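Formiminotetrahydrofolate cyclodeaminase (PDB 1O5H) probably catalyses the cyclising deamination of 5-formiminotetrahydrofolate to 5,10-methenyltetrahydrofolate, with release of ammonia. Local coordinates at residues 119-124 with 162-167; 127-132 with 189-194; 152-157 with 197-202. One frame throughout, in Å; residues are numbered along the deposited sequence.

Overall arrangement
Three long helices, 107-141, 147-172 and 178-206, are joined pairwise by the three contacts, each helix taking part in two. Contact 1 (107-141 with 147-172) and contact 3 (147-172 with 178-206) are buried and antiparallel, with centres about 17 Å apart, and both reach the second subunit. Contact 2 (107-141 with 178-206) is only partly buried and stays within its own chain. Chemistry follows place: contact 1 is close packing of a proline and a valine on a glutamate, contact 2 is a lysine among glutamine amides, and contact 3 pairs small apolar groups with a tyrosine-aspartate hydrogen bond. Lys165 and Glu192 link contacts 1 and 2 by a salt bridge.

Contact 1. Residues 119-124 with 162-167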
loop_
_atom_site.group_PDB
_atom_site.type_symbol
_atom_site.label_atom_id
_atom_site.label_comp_id
_atom_site.label_asym_id
_atom_site.label_seq_id
_atom_site.Cartn_x
_atom_site.Cartn_y
_atom_site.Cartn_z
ATOM N N SER A 119 7.314 11.927 -15.481
ATOM C CA SER A 119 8.250 10.807 -15.608
ATOM C C SER A 119 8.422 10.114 -14.296
ATOM O O SER A 119 8.754 8.924 -14.260
ATOM C CB SER A 119 9.630 11.264 -16.086
ATOM O OG SER A 119 9.534 11.794 -17.387
ATOM N N VAL A 120 8.230 10.853 -13.212
ATOM C CA VAL A 120 8.512 10.290 -11.909
ATOM C C VAL A 120 7.631 9.081 -11.621
ATOM O O VAL A 120 8.176 7.979 -11.452
ATOM C CB VAL A 120 8.443 11.315 -10.796
ATOM C CG1 VAL A 120 8.555 10.621 -9.451
ATOM C CG2 VAL A 120 9.544 12.321 -10.982
ATOM N N PRO A 121 6.296 9.231 -11.626
ATOM C CA PRO A 121 5.429 8.061 -11.379
ATOM C C PRO A 121 5.644 6.989 -12.435
ATOM O O PRO A 121 5.645 5.810 -12.113
ATOM C CB PRO A 121 4.004 8.623 -11.415
ATOM C CG PRO A 121 4.093 10.007 -11.992
ATOM C CD PRO A 121 5.513 10.450 -11.881
HETATM N N MSE A 122 5.881 7.396 -13.674
HETATM C CA MSE A 122 6.232 6.454 -14.721
HETATM C C MSE A 122 7.369 5.560 -14.246
HETATM O O MSE A 122 7.279 4.336 -14.334
HETATM C CB MSE A 122 6.613 7.208 -15.999
HETATM C CG MSE A 122 6.610 6.362 -17.265
HETATM SE SE MSE A 122 5.100 5.108 -17.529
HETATM C CE MSE A 122 3.752 6.300 -17.639
ATOM N N ASP A 123 8.417 6.178 -13.704
ATOM C CA ASP A 123 9.563 5.424 -13.206
ATOM C C ASP A 123 9.169 4.507 -12.071
ATOM O O ASP A 123 9.553 3.342 -12.072
ATOM C CB ASP A 123 10.722 6.344 -12.856
ATOM C CG ASP A 123 11.401 6.893 -14.112
ATOM O OD1 ASP A 123 11.140 6.318 -15.199
ATOM O OD2 ASP A 123 12.190 7.876 -14.135
ATOM N N VAL A 124 8.349 5.005 -11.146
ATOM C CA VAL A 124 7.860 4.170 -10.058
ATOM C C VAL A 124 7.196 2.941 -10.628
ATOM O O VAL A 124 7.454 1.826 -10.169
ATOM C CB VAL A 124 6.848 4.889 -9.154
ATOM C CG1 VAL A 124 6.311 3.929 -8.134
ATOM C CG2 VAL A 124 7.498 6.056 -8.453
ATOM N N GLN A 162 -1.641 1.196 -9.480
ATOM C CA GLN A 162 -2.826 2.038 -9.672
ATOM C C GLN A 162 -2.575 3.458 -9.245
ATOM O O GLN A 162 -2.924 4.361 -9.981
ATOM C CB GLN A 162 -4.041 1.463 -8.989
ATOM C CG GLN A 162 -4.570 0.260 -9.751
ATOM C CD GLN A 162 -5.587 -0.531 -8.962
ATOM O OE1 GLN A 162 -5.494 -0.663 -7.728
ATOM N NE2 GLN A 162 -6.566 -1.073 -9.671
ATOM N N VAL A 163 -1.928 3.658 -8.091
ATOM C CA VAL A 163 -1.674 5.004 -7.564
ATOM C C VAL A 163 -0.925 5.785 -8.623
ATOM O O VAL A 163 -1.373 6.843 -9.078
ATOM C CB VAL A 163 -0.836 4.977 -6.279
ATOM C CG1 VAL A 163 -0.278 6.329 -5.984
ATOM C CG2 VAL A 163 -1.655 4.511 -5.106
ATOM N N GLU A 164 0.193 5.233 -9.055
ATOM C CA GLU A 164 1.073 5.945 -9.940
ATOM C C GLU A 164 0.479 6.197 -11.314
ATOM O O GLU A 164 0.751 7.237 -11.913
ATOM C CB GLU A 164 2.377 5.201 -10.040
ATOM C CG GLU A 164 2.957 4.948 -8.666
ATOM C CD GLU A 164 3.364 6.207 -7.942
ATOM O OE1 GLU A 164 3.344 7.295 -8.554
ATOM O OE2 GLU A 164 3.731 6.111 -6.751
ATOM N N LYS A 165 -0.347 5.278 -11.805
ATOM C CA LYS A 165 -1.016 5.481 -13.080
ATOM C C LYS A 165 -1.832 6.744 -13.005
ATOM O O LYS A 165 -1.730 7.615 -13.907
ATOM C CB LYS A 165 -1.951 4.336 -13.397
ATOM C CG LYS A 165 -2.692 4.500 -14.684
ATOM C CD LYS A 165 -3.644 3.339 -14.906
ATOM C CE LYS A 165 -4.263 3.433 -16.285
ATOM N NZ LYS A 165 -5.207 2.325 -16.431
ATOM N N VAL A 166 -2.624 6.885 -11.942
ATOM C CA VAL A 166 -3.358 8.131 -11.792
ATOM C C VAL A 166 -2.408 9.344 -11.822
ATOM O O VAL A 166 -2.678 10.349 -12.504
ATOM C CB VAL A 166 -4.262 8.126 -10.562
ATOM C CG1 VAL A 166 -4.585 9.561 -10.088
ATOM C CG2 VAL A 166 -5.531 7.362 -10.877
ATOM N N ASN A 167 -1.281 9.240 -11.125
ATOM C CA ASN A 167 -0.370 10.359 -11.103
ATOM C C ASN A 167 0.294 10.631 -12.452
ATOM O O ASN A 167 0.443 11.795 -12.851
ATOM C CB ASN A 167 0.595 10.245 -9.933
ATOM C CG ASN A 167 -0.119 10.366 -8.598
ATOM O OD1 ASN A 167 0.111 9.583 -7.691
ATOM N ND2 ASN A 167 -1.016 11.333 -8.487
#
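In the helical core of the subunit, Pro121 and Val124 of helix 107-141 pack on Glu164 and Asn167 of helix 147-172. The two segments run nearly antiparallel, at 157°, with axes 8.4 Å apart. Their backbones come nearest where the CA atoms of Pro121 and Glu164 lie 5.1 Å from each other. Proline has no N-H to give to the preceding turn, so helix 107-141 is kinked here, and the proline ring is turned onto the neighbouring helix. Pro121 CB faces the carboxylate oxygen Glu164 OE1, while Pro121 CG rests 4.1 Å from Asn167 CB, the two side chains crossing at about a right angle.

One turn further along, Val124 presents its CG1 branch to the bent glutamate chain, 3.5 Å from Glu164 CG. That bend (chi2 -66°) turns the carboxylate across Val124, again at about a right angle, with Glu164 OE2 3.7 Å from Val124 CG1. This is helix-helix packing within an all-helical subunit: helix 36-56 adds Ser41, which touches both Val124 and Glu164, and helix 68-100 adds Leu88 against Val124. No hydrogen bond crosses between the segments, so the carboxylate meets carbon atoms on this side. An alanine in place of Glu164 would keep the CB contact with Pro121, but without CG and the carboxylate a gap would probably open beside Val124. Asn167 also reaches the second subunit, its OD1 taking a hydrogen bond from Asn152 ND2 of that subunit.

Contact 2. Residues 127-132 with 189-194; sequences VMKDLA and EEQEAQ
Lys129 lies across the amides of Gln191 and Gln194, its methylenes against the oxygen of Gln194 and its ammonium at the amide of Gln191. Lys129 CG is 3.3 Å from Gln194 OE1 and Lys129 CD is 3.4 Å from the same oxygen, so that amide meets the aliphatic part of the lysine. The chain then folds over on itself, with chi2 at -84° and the next two torsions also bent, and this carries the amine round to Gln191. There Lys129 NZ gives a weak hydrogen bond, 3.3 Å long, to Gln191 OE1. The other end of that amide is almost as near, Gln191 NE2 standing 3.5 Å from Lys129 NZ, but both are donors and no bond forms between them.

The contact joins helix 107-141 to helix 178-206 in the helical bundle. It is polar and only partly buried, whereas elsewhere on helix 107-141 Met128 and Leu131 pack on helices 36-56 and 147-172. Gln191, the buried member of the trio, is bent at chi2 (-65°), and it also rests on Ile125 and Arg126 one turn back along helix 107-141. Gln194 reaches out with an extended chain beyond CG and touches His133 as well as the lysine; its CB stands 4.0 Å from Lys129 CG.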
loop_
_atom_site.group_PDB
_atom_site.type_symbol
_atom_site.label_atom_id
_atom_site.label_comp_id
_atom_site.label_asym_id
_atom_site.label_seq_id
_atom_site.Cartn_x
_atom_site.Cartn_y
_atom_site.Cartn_z
ATOM N N VAL A 127 9.617 0.267 -11.761
ATOM C CA VAL A 127 10.057 -0.539 -10.626
ATOM C C VAL A 127 8.963 -1.536 -10.235
ATOM O O VAL A 127 9.237 -2.712 -10.004
ATOM C CB VAL A 127 10.451 0.310 -9.415
ATOM C CG1 VAL A 127 10.929 -0.584 -8.288
ATOM C CG2 VAL A 127 11.536 1.351 -9.789
HETATM N N MSE A 128 7.719 -1.090 -10.219
HETATM C CA MSE A 128 6.634 -2.016 -9.940
HETATM C C MSE A 128 6.589 -3.155 -10.935
HETATM O O MSE A 128 6.437 -4.308 -10.538
HETATM C CB MSE A 128 5.280 -1.307 -9.859
HETATM C CG MSE A 128 5.143 -0.410 -8.630
HETATM SE SE MSE A 128 5.455 -1.366 -6.912
HETATM C CE MSE A 128 7.408 -1.152 -6.649
ATOM N N LYS A 129 6.734 -2.869 -12.221
ATOM C CA LYS A 129 6.859 -3.960 -13.182
ATOM C C LYS A 129 7.965 -4.963 -12.761
ATOM O O LYS A 129 7.779 -6.183 -12.836
ATOM C CB LYS A 129 7.119 -3.413 -14.589
ATOM C CG LYS A 129 7.316 -4.446 -15.709
ATOM C CD LYS A 129 8.743 -4.962 -15.803
ATOM C CE LYS A 129 9.779 -3.887 -16.144
ATOM N NZ LYS A 129 9.458 -3.100 -17.369
ATOM N N ASP A 130 9.108 -4.459 -12.310
ATOM C CA ASP A 130 10.158 -5.357 -11.853
ATOM C C ASP A 130 9.695 -6.149 -10.658
ATOM O O ASP A 130 9.912 -7.336 -10.604
ATOM C CB ASP A 130 11.415 -4.587 -11.494
ATOM C CG ASP A 130 12.087 -3.995 -12.705
ATOM O OD1 ASP A 130 11.901 -4.563 -13.814
ATOM O OD2 ASP A 130 12.818 -2.976 -12.639
ATOM N N LEU A 131 9.049 -5.483 -9.703
ATOM C CA LEU A 131 8.612 -6.150 -8.495
ATOM C C LEU A 131 7.656 -7.247 -8.866
ATOM O O LEU A 131 7.770 -8.355 -8.372
ATOM C CB LEU A 131 7.961 -5.164 -7.533
ATOM C CG LEU A 131 7.292 -5.769 -6.294
ATOM C CD1 LEU A 131 8.303 -6.541 -5.472
ATOM C CD2 LEU A 131 6.611 -4.708 -5.425
ATOM N N ALA A 132 6.734 -6.952 -9.769
ATOM C CA ALA A 132 5.733 -7.941 -10.149
ATOM C C ALA A 132 6.406 -9.186 -10.679
ATOM O O ALA A 132 6.097 -10.261 -10.241
ATOM C CB ALA A 132 4.787 -7.376 -11.169
ATOM N N GLU A 189 0.743 1.663 -21.040
ATOM C CA GLU A 189 -0.167 0.608 -21.457
ATOM C C GLU A 189 0.498 -0.756 -21.299
ATOM O O GLU A 189 -0.103 -1.730 -20.809
ATOM C CB GLU A 189 -0.510 0.875 -22.911
ATOM C CG GLU A 189 -1.882 0.408 -23.313
ATOM C CD GLU A 189 -2.237 0.783 -24.735
ATOM O OE1 GLU A 189 -1.429 0.579 -25.690
ATOM O OE2 GLU A 189 -3.362 1.254 -24.897
ATOM N N GLU A 190 1.759 -0.792 -21.714
ATOM C CA GLU A 190 2.608 -1.960 -21.651
ATOM C C GLU A 190 2.980 -2.343 -20.240
ATOM O O GLU A 190 2.889 -3.514 -19.872
ATOM C CB GLU A 190 3.875 -1.647 -22.343
ATOM C CG GLU A 190 3.661 -0.935 -23.629
ATOM C CD GLU A 190 4.380 -1.646 -24.707
ATOM O OE1 GLU A 190 4.057 -2.866 -24.814
ATOM O OE2 GLU A 190 5.252 -1.012 -25.374
ATOM N N GLN A 191 3.419 -1.374 -19.449
ATOM C CA GLN A 191 3.765 -1.693 -18.088
ATOM C C GLN A 191 2.518 -2.249 -17.428
ATOM O O GLN A 191 2.557 -3.255 -16.733
ATOM C CB GLN A 191 4.302 -0.477 -17.363
ATOM C CG GLN A 191 5.482 0.178 -18.064
ATOM C CD GLN A 191 6.695 -0.690 -18.123
ATOM O OE1 GLN A 191 7.730 -0.346 -17.568
ATOM N NE2 GLN A 191 6.587 -1.813 -18.809
ATOM N N GLU A 192 1.387 -1.634 -17.715
ATOM C CA GLU A 192 0.156 -2.095 -17.138
ATOM C C GLU A 192 -0.051 -3.585 -17.423
ATOM O O GLU A 192 -0.359 -4.383 -16.514
ATOM C CB GLU A 192 -1.003 -1.285 -17.678
ATOM C CG GLU A 192 -2.299 -1.616 -16.979
ATOM C CD GLU A 192 -3.352 -0.547 -17.104
ATOM O OE1 GLU A 192 -3.074 0.565 -17.618
ATOM O OE2 GLU A 192 -4.473 -0.842 -16.681
ATOM N N ALA A 193 0.143 -3.968 -18.687
ATOM C CA ALA A 193 -0.185 -5.318 -19.095
ATOM C C ALA A 193 0.729 -6.296 -18.391
ATOM O O ALA A 193 0.264 -7.331 -17.882
ATOM C CB ALA A 193 -0.114 -5.463 -20.581
ATOM N N GLN A 194 2.013 -5.942 -18.312
ATOM C CA GLN A 194 3.004 -6.795 -17.668
ATOM C C GLN A 194 2.637 -6.970 -16.218
ATOM O O GLN A 194 2.500 -8.097 -15.735
ATOM C CB GLN A 194 4.414 -6.251 -17.863
ATOM C CG GLN A 194 4.990 -6.627 -19.257
ATOM C CD GLN A 194 6.324 -5.961 -19.549
ATOM O OE1 GLN A 194 7.194 -5.914 -18.675
ATOM N NE2 GLN A 194 6.494 -5.434 -20.782
#

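Contact 3. Residues 152-157 with 197-202; sequences NAADLC and GCYQRV
Ala154 meets Tyr199 and Val202 on the close-packed side of this antiparallel pairing of helices 147-172 and 178-206, whose segments run at 150° with axes 10.0 Å apart. The methyl carbon Ala154 CB lies in the plane of the tyrosine ring at its edge, 4.0 Å from Tyr199 CD1. It is equally far from Val202 CG1, which comes from the next turn of helix 178-206. The ring reaches past the alanine because Tyr199 CG stands anti to the backbone N (chi1 179°), and its hydroxyl arrives at Asp155. Tyr199 OH donates to Asp155 OD1, modelled at 2.5 Å, a length that means little at this resolution; the carboxylate and ring planes are 74° apart. His158 stacks on the Tyr199 ring, and Gln162 of the second subunit packs on both Asp155 and Tyr199.

Away from this core, the far side of helix 178-206 is looser: Gln200 and Arg201 are exposed, and Arg201 pairs with Glu136 of helix 107-141. The tyrosine hydroxyl thus gives a buried carboxylate oxygen a donor, with Lys203 at longer range as a weak ion pair, and the bond probably limits how far ring and carboxylate can turn.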
loop_
_atom_site.group_PDB
_atom_site.type_symbol
_atom_site.label_atom_id
_atom_site.label_comp_id
_atom_site.label_asym_id
_atom_site.label_seq_id
_atom_site.Cartn_x
_atom_site.Cartn_y
_atom_site.Cartn_z
ATOM N N ASN A 152 0.613 -10.699 -0.287
ATOM C CA ASN A 152 0.474 -9.392 0.268
ATOM C C ASN A 152 1.242 -8.442 -0.587
ATOM O O ASN A 152 0.748 -7.356 -0.917
ATOM C CB ASN A 152 1.008 -9.373 1.694
ATOM C CG ASN A 152 0.077 -10.045 2.661
ATOM O OD1 ASN A 152 -1.025 -10.491 2.290
ATOM N ND2 ASN A 152 0.484 -10.093 3.913
ATOM N N ALA A 153 2.449 -8.847 -0.972
ATOM C CA ALA A 153 3.281 -7.957 -1.755
ATOM C C ALA A 153 2.680 -7.744 -3.137
ATOM O O ALA A 153 2.744 -6.640 -3.675
ATOM C CB ALA A 153 4.670 -8.444 -1.834
ATOM N N ALA A 154 2.028 -8.757 -3.692
ATOM C CA ALA A 154 1.371 -8.571 -4.987
ATOM C C ALA A 154 0.223 -7.583 -4.881
ATOM O O ALA A 154 0.035 -6.688 -5.732
ATOM C CB ALA A 154 0.895 -9.866 -5.526
ATOM N N ASP A 155 -0.558 -7.712 -3.829
ATOM C CA ASP A 155 -1.641 -6.775 -3.686
ATOM C C ASP A 155 -1.109 -5.327 -3.569
ATOM O O ASP A 155 -1.597 -4.427 -4.265
ATOM C CB ASP A 155 -2.562 -7.207 -2.560
ATOM C CG ASP A 155 -3.453 -8.383 -2.965
ATOM O OD1 ASP A 155 -4.032 -8.325 -4.061
ATOM O OD2 ASP A 155 -3.660 -9.400 -2.258
ATOM N N LEU A 156 -0.077 -5.107 -2.756
ATOM C CA LEU A 156 0.455 -3.754 -2.621
ATOM C C LEU A 156 1.050 -3.287 -3.940
ATOM O O LEU A 156 0.752 -2.189 -4.396
ATOM C CB LEU A 156 1.504 -3.689 -1.525
ATOM C CG LEU A 156 1.002 -4.129 -0.160
ATOM C CD1 LEU A 156 2.160 -4.103 0.803
ATOM C CD2 LEU A 156 -0.125 -3.234 0.309
ATOM N N CYS A 157 1.854 -4.147 -4.559
ATOM C CA CYS A 157 2.401 -3.872 -5.869
ATOM C C CYS A 157 1.326 -3.315 -6.820
ATOM O O CYS A 157 1.426 -2.187 -7.327
ATOM C CB CYS A 157 2.997 -5.143 -6.442
ATOM S SG CYS A 157 3.749 -4.904 -8.055
ATOM N N GLY A 197 -0.676 -8.914 -15.688
ATOM C CA GLY A 197 -0.458 -10.299 -15.991
ATOM C C GLY A 197 0.189 -11.007 -14.842
ATOM O O GLY A 197 -0.388 -11.956 -14.313
ATOM N N CYS A 198 1.384 -10.549 -14.453
ATOM C CA CYS A 198 2.057 -11.111 -13.285
ATOM C C CYS A 198 1.111 -11.163 -12.081
ATOM O O CYS A 198 0.987 -12.170 -11.404
ATOM C CB CYS A 198 3.278 -10.274 -12.937
ATOM S SG CYS A 198 4.685 -10.493 -14.061
ATOM N N TYR A 199 0.422 -10.069 -11.834
ATOM C CA TYR A 199 -0.449 -9.968 -10.698
ATOM C C TYR A 199 -1.497 -11.073 -10.661
ATOM O O TYR A 199 -1.661 -11.771 -9.645
ATOM C CB TYR A 199 -1.161 -8.641 -10.741
ATOM C CG TYR A 199 -2.116 -8.453 -9.615
ATOM C CD1 TYR A 199 -1.669 -8.553 -8.298
ATOM C CD2 TYR A 199 -3.463 -8.137 -9.853
ATOM C CE1 TYR A 199 -2.536 -8.366 -7.215
ATOM C CE2 TYR A 199 -4.341 -7.946 -8.794
ATOM C CZ TYR A 199 -3.860 -8.070 -7.470
ATOM O OH TYR A 199 -4.684 -7.905 -6.404
ATOM N N GLN A 200 -2.223 -11.202 -11.762
ATOM C CA GLN A 200 -3.258 -12.199 -11.881
ATOM C C GLN A 200 -2.666 -13.615 -11.721
ATOM O O GLN A 200 -3.172 -14.419 -10.926
ATOM C CB GLN A 200 -3.944 -12.033 -13.224
ATOM C CG GLN A 200 -5.453 -12.012 -13.135
ATOM C CD GLN A 200 -5.977 -10.743 -12.501
ATOM O OE1 GLN A 200 -6.466 -10.753 -11.365
ATOM N NE2 GLN A 200 -5.867 -9.645 -13.228
ATOM N N ARG A 201 -1.576 -13.909 -12.442
ATOM C CA ARG A 201 -0.891 -15.187 -12.271
ATOM C C ARG A 201 -0.535 -15.410 -10.802
ATOM O O ARG A 201 -0.859 -16.447 -10.261
ATOM C CB ARG A 201 0.326 -15.331 -13.197
ATOM C CG ARG A 201 -0.037 -15.668 -14.635
ATOM C CD ARG A 201 1.156 -15.934 -15.523
ATOM N NE ARG A 201 2.096 -14.804 -15.536
ATOM C CZ ARG A 201 1.958 -13.710 -16.283
ATOM N NH1 ARG A 201 0.909 -13.569 -17.091
ATOM N NH2 ARG A 201 2.873 -12.751 -16.227
ATOM N N VAL A 202 0.093 -14.438 -10.147
ATOM C CA VAL A 202 0.463 -14.631 -8.754
ATOM C C VAL A 202 -0.769 -14.949 -7.915
ATOM O O VAL A 202 -0.818 -15.998 -7.259
ATOM C CB VAL A 202 1.178 -13.446 -8.180
ATOM C CG1 VAL A 202 1.364 -13.638 -6.667
ATOM C CG2 VAL A 202 2.507 -13.263 -8.893
#